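Local structure of CBS domain protein (Porphyromonas gingivalis, 2NQW) at residues 64-67 and 72-75; 40-45 and 67-72. The protein is of unknown function but, as a CorC/HlyC-type membrane protein with CBS domains, may bind flavin adenine dinucleotide; this piece is its transporter associated domain. One frame throughout, in Å; residues are numbered along the deposited sequence.

Contact 1 (64-67 and 72-75); sequences GDTA and FRFQ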
loop_
_atom_site.group_PDB
_atom_site.type_symbol
_atom_site.label_atom_id
_atom_site.label_comp_id
_atom_site.label_asym_id
_atom_site.label_seq_id
_atom_site.Cartn_x
_atom_site.Cartn_y
_atom_site.Cartn_z
ATOM N N GLY A 64 -11.351 4.108 4.228
ATOM C CA GLY A 64 -11.790 4.972 3.137
ATOM C C GLY A 64 -10.765 5.992 2.691
ATOM O O GLY A 64 -10.899 6.595 1.636
ATOM N N ASP A 65 -9.728 6.213 3.486
ATOM C CA ASP A 65 -8.710 7.172 3.089
ATOM C C ASP A 65 -7.985 6.655 1.842
ATOM O O ASP A 65 -7.778 5.436 1.674
ATOM C CB ASP A 65 -7.665 7.336 4.195
ATOM C CG ASP A 65 -8.166 8.150 5.386
ATOM O OD1 ASP A 65 -9.330 8.585 5.390
ATOM O OD2 ASP A 65 -7.343 8.301 6.331
ATOM N N THR A 66 -7.538 7.594 1.024
ATOM C CA THR A 66 -6.744 7.254 -0.152
ATOM C C THR A 66 -5.433 8.051 -0.169
ATOM O O THR A 66 -5.289 9.090 0.501
ATOM C CB THR A 66 -7.515 7.531 -1.453
ATOM O OG1 THR A 66 -7.793 8.929 -1.593
ATOM C CG2 THR A 66 -8.822 6.719 -1.514
ATOM N N ALA A 67 -4.464 7.562 -0.943
ATOM C CA ALA A 67 -3.184 8.239 -1.072
ATOM C C ALA A 67 -2.663 7.917 -2.456
ATOM O O ALA A 67 -2.947 6.830 -2.982
ATOM C CB ALA A 67 -2.197 7.758 -0.023
ATOM N N PHE A 72 0.847 4.705 -8.512
ATOM C CA PHE A 72 0.020 3.920 -7.587
ATOM C C PHE A 72 -1.024 4.766 -6.896
ATOM O O PHE A 72 -0.783 5.923 -6.545
ATOM C CB PHE A 72 0.940 3.282 -6.521
ATOM C CG PHE A 72 2.032 2.433 -7.120
ATOM C CD1 PHE A 72 3.327 2.914 -7.188
ATOM C CD2 PHE A 72 1.748 1.206 -7.694
ATOM C CE1 PHE A 72 4.325 2.159 -7.778
ATOM C CE2 PHE A 72 2.758 0.439 -8.309
ATOM C CZ PHE A 72 4.042 0.915 -8.356
ATOM N N ARG A 73 -2.160 4.144 -6.640
ATOM C CA ARG A 73 -3.176 4.724 -5.777
ATOM C C ARG A 73 -3.525 3.674 -4.729
ATOM O O ARG A 73 -3.713 2.484 -5.058
ATOM C CB ARG A 73 -4.428 5.092 -6.583
ATOM C CG ARG A 73 -5.496 5.788 -5.746
ATOM C CD ARG A 73 -6.760 6.098 -6.630
ATOM N NE ARG A 73 -7.805 6.758 -5.840
ATOM C CZ ARG A 73 -7.807 8.055 -5.559
ATOM N NH1 ARG A 73 -6.829 8.824 -6.030
ATOM N NH2 ARG A 73 -8.784 8.578 -4.806
ATOM N N PHE A 74 -3.603 4.122 -3.479
ATOM C CA PHE A 74 -3.832 3.236 -2.338
ATOM C C PHE A 74 -5.108 3.635 -1.628
ATOM O O PHE A 74 -5.442 4.830 -1.570
ATOM C CB PHE A 74 -2.700 3.448 -1.317
ATOM C CG PHE A 74 -1.312 3.256 -1.892
ATOM C CD1 PHE A 74 -0.879 1.996 -2.277
ATOM C CD2 PHE A 74 -0.437 4.326 -2.065
ATOM C CE1 PHE A 74 0.382 1.810 -2.822
ATOM C CE2 PHE A 74 0.857 4.134 -2.609
ATOM C CZ PHE A 74 1.257 2.853 -2.959
ATOM N N GLN A 75 -5.829 2.660 -1.084
ATOM C CA GLN A 75 -6.999 2.981 -0.286
ATOM C C GLN A 75 -6.998 2.069 0.952
ATOM O O GLN A 75 -6.760 0.856 0.854
ATOM C CB GLN A 75 -8.279 2.733 -1.091
ATOM C CG GLN A 75 -9.583 3.013 -0.316
ATOM C CD GLN A 75 -10.786 2.810 -1.222
ATOM O OE1 GLN A 75 -10.699 3.044 -2.433
ATOM N NE2 GLN A 75 -11.907 2.451 -0.650
#

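Contact 2 (40-45 and 67-72); sequences GELGDE and AVYEPF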
loop_
_atom_site.group_PDB
_atom_site.type_symbol
_atom_site.label_atom_id
_atom_site.label_comp_id
_atom_site.label_asym_id
_atom_site.label_seq_id
_atom_site.Cartn_x
_atom_site.Cartn_y
_atom_site.Cartn_z
ATOM N N GLY A 40 10.036 5.131 -4.531
ATOM C CA GLY A 40 10.839 6.363 -4.507
ATOM C C GLY A 40 11.492 6.708 -3.189
ATOM O O GLY A 40 11.635 5.879 -2.283
ATOM N N GLU A 41 11.903 7.967 -3.049
ATOM C CA GLU A 41 12.579 8.392 -1.832
ATOM C C GLU A 41 11.658 8.301 -0.631
ATOM O O GLU A 41 12.104 7.973 0.469
ATOM C CB GLU A 41 13.104 9.827 -1.969
ATOM C CG GLU A 41 14.242 9.946 -2.927
ATOM C CD GLU A 41 14.844 11.345 -2.937
ATOM O OE1 GLU A 41 15.417 11.799 -1.914
ATOM O OE2 GLU A 41 14.749 12.015 -3.970
ATOM N N LEU A 42 10.379 8.608 -0.810
ATOM C CA LEU A 42 9.470 8.501 0.288
ATOM C C LEU A 42 9.437 7.050 0.825
ATOM O O LEU A 42 9.460 6.787 2.052
ATOM C CB LEU A 42 8.100 8.948 -0.210
ATOM C CG LEU A 42 7.175 9.357 0.910
ATOM C CD1 LEU A 42 7.674 10.626 1.652
ATOM C CD2 LEU A 42 5.800 9.575 0.370
ATOM N N GLY A 43 9.348 6.097 -0.097
ATOM C CA GLY A 43 9.301 4.696 0.317
ATOM C C GLY A 43 10.559 4.275 1.035
ATOM O O GLY A 43 10.533 3.371 1.868
ATOM N N ASP A 44 11.688 4.913 0.727
ATOM C CA ASP A 44 12.945 4.557 1.375
ATOM C C ASP A 44 12.928 4.927 2.860
ATOM O O ASP A 44 13.773 4.481 3.612
ATOM C CB ASP A 44 14.103 5.304 0.707
ATOM C CG ASP A 44 14.466 4.758 -0.651
ATOM O OD1 ASP A 44 14.042 3.638 -1.019
ATOM O OD2 ASP A 44 15.227 5.480 -1.365
ATOM N N GLU A 45 11.987 5.759 3.281
ATOM C CA GLU A 45 11.907 6.212 4.670
ATOM C C GLU A 45 11.114 5.283 5.564
ATOM O O GLU A 45 11.064 5.502 6.790
ATOM C CB GLU A 45 11.223 7.597 4.696
ATOM C CG GLU A 45 12.072 8.662 3.960
ATOM C CD GLU A 45 11.383 9.980 3.602
ATOM O OE1 GLU A 45 10.198 10.174 3.946
ATOM O OE2 GLU A 45 12.060 10.809 2.934
ATOM N N ALA A 67 -4.464 7.562 -0.943
ATOM C CA ALA A 67 -3.184 8.239 -1.072
ATOM C C ALA A 67 -2.663 7.917 -2.456
ATOM O O ALA A 67 -2.947 6.830 -2.982
ATOM C CB ALA A 67 -2.197 7.758 -0.023
ATOM N N VAL A 68 -1.875 8.821 -3.027
ATOM C CA VAL A 68 -1.315 8.613 -4.368
ATOM C C VAL A 68 0.199 8.711 -4.299
ATOM O O VAL A 68 0.740 9.618 -3.655
ATOM C CB VAL A 68 -1.890 9.646 -5.374
ATOM C CG1 VAL A 68 -1.190 9.533 -6.751
ATOM C CG2 VAL A 68 -3.388 9.417 -5.544
ATOM N N TYR A 69 0.888 7.785 -4.974
ATOM C CA TYR A 69 2.316 7.921 -5.224
ATOM C C TYR A 69 2.476 7.381 -6.649
ATOM O O TYR A 69 2.574 6.159 -6.847
ATOM C CB TYR A 69 3.160 7.105 -4.207
ATOM C CG TYR A 69 4.623 7.507 -4.278
ATOM C CD1 TYR A 69 5.089 8.582 -3.526
ATOM C CD2 TYR A 69 5.503 6.868 -5.141
ATOM C CE1 TYR A 69 6.407 9.013 -3.622
ATOM C CE2 TYR A 69 6.806 7.266 -5.246
ATOM C CZ TYR A 69 7.263 8.337 -4.486
ATOM O OH TYR A 69 8.577 8.744 -4.628
ATOM N N GLU A 70 2.430 8.297 -7.628
ATOM C CA GLU A 70 2.217 7.871 -9.011
ATOM C C GLU A 70 3.251 6.805 -9.401
ATOM O O GLU A 70 4.435 6.958 -9.110
ATOM C CB GLU A 70 2.295 9.054 -9.973
ATOM C CG GLU A 70 1.087 9.985 -9.933
ATOM C CD GLU A 70 -0.147 9.419 -10.600
ATOM O OE1 GLU A 70 -0.107 8.290 -11.102
ATOM O OE2 GLU A 70 -1.167 10.141 -10.691
ATOM N N PRO A 71 2.830 5.751 -10.126
ATOM C CA PRO A 71 1.516 5.513 -10.728
ATOM C C PRO A 71 0.532 4.804 -9.803
ATOM O O PRO A 71 -0.505 4.353 -10.282
ATOM C CB PRO A 71 1.863 4.600 -11.907
ATOM C CG PRO A 71 2.980 3.746 -11.343
ATOM C CD PRO A 71 3.831 4.749 -10.558
ATOM N N PHE A 72 0.847 4.705 -8.512
ATOM C CA PHE A 72 0.020 3.920 -7.587
ATOM C C PHE A 72 -1.024 4.766 -6.896
ATOM O O PHE A 72 -0.783 5.923 -6.545
ATOM C CB PHE A 72 0.940 3.282 -6.521
ATOM C CG PHE A 72 2.032 2.433 -7.120
ATOM C CD1 PHE A 72 3.327 2.914 -7.188
ATOM C CD2 PHE A 72 1.748 1.206 -7.694
ATOM C CE1 PHE A 72 4.325 2.159 -7.778
ATOM C CE2 PHE A 72 2.758 0.439 -8.309
ATOM C CZ PHE A 72 4.042 0.915 -8.356
HETATM O O HOH W 1 9.449 10.786 -2.989
#

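Contact 1 (64-67 and 72-75)
Ala67 O takes the amide of Phe74 at 2.8 Å from its N, an almost straight bond (168° at the hydrogen), and the CA-H of Arg73 also points to it, with CA 3.5 Å away. The return bond, Ala67 N to Phe74 O at 3.0 Å, is more bent (150°), and Phe74 O receives the CA-H of Thr66 as well, the CA lying 3.1 Å from it. Each carbonyl thus meets one N-H and one CA-H, and Ala67 and Phe74 form the hydrogen-bonded pair of an antiparallel ladder. Thr66 and Gln75 are the adjoining non-hydrogen-bonded pair, and Gln75 CA also lies 3.2 Å from Asp65 O. This is the open end of the beta hairpin of strands 66-69 and 72-79, at one edge of the antiparallel sheet, where 66-69 is the outermost strand.

On the face carrying Thr66, Arg73 and Gln75, Arg73 extends fully, with CG anti to its backbone N (chi1 -176°). Its guanidinium therefore swings over the neighbouring strand and sets one flat side against Thr66 CB, 3.7 Å from NH2. Thr66 OG1 is close to NH2 too, but the angle is too poor for a hydrogen bond, so this is contact by packing. Gln75 lays its methylene CG alongside the methyl CG2 of Thr66, 4.0 Å apart.

The other face is apolar: Ala67 CB approaches Phe74 CD2 at 4.4 Å, and both side chains meet Phe53 of helix 49-57, which covers this side of the sheet.

Contact 2 (40-45 and 67-72)
Gly40 and Tyr69 keep their backbones well apart, 8.7 Å between CA atoms, with no direct hydrogen bond joining the segments, and the tyrosine side chain spans the interval. A chi1 of -167° sets the ring beside the carbonyl carbon, across CB from the backbone N, and from there Tyr69 reaches out to the short helix 40-43. Its OH ends 3.3 Å from Gly40 CA, an approach made possible by the lack of a side chain there; Gly40 itself has a positive phi of 62°. Gly40 N lies near the CE2 flank of the ring.

Leu42 meets the CE1 flank instead, its side chain running obliquely across the tyrosine. In the conformer described, one of two modelled, CB is 3.8 Å from Tyr69 CE1; the position of the CD2 methyl near the same flank is less certain.

The polar link is made through one water. It lies at the edge of the Tyr69 ring, in its plane, 2.8 Å from OH, and accepts the N-H of Leu42 with 3.2 Å between the water oxygen and N. The tyrosine hydroxyl is thereby tied indirectly to an amide in the helix.

Behind Tyr69 the chain reverses at once: Tyr69 and Phe72 exchange backbone bonds, Phe72 N to Tyr69 O being 2.8 Å, around Glu70 and Pro71. The peptide before Pro71 is cis, and the backbone angles are those of a type VI turn, closing a tight two-residue beta hairpin. Beside that turn, the contact is surface packing of a short helix against a tyrosine of the sheet's outermost strand.

The two contacts lie on the same hairpin, with centres about 11 Å apart: contact 1 pairs its strands toward the open end, while contact 2 takes in the turn and sends a side chain off to helix 40-43. They share Ala67 and Phe72 and touch directly on both sheet faces. Arg73 NH1 packs on Val68 CG2 at 3.5 Å, and Phe74 CE2 on Tyr69 CB at 4.1 Å. Phe72 also meets the rings of Phe39, next to Gly40 in the chain, and Phe92. A glycerol, probably from the crystallisation liquor, sits about 4 Å from the Tyr69 side chain and is hydrogen-bonded to Glu70 N.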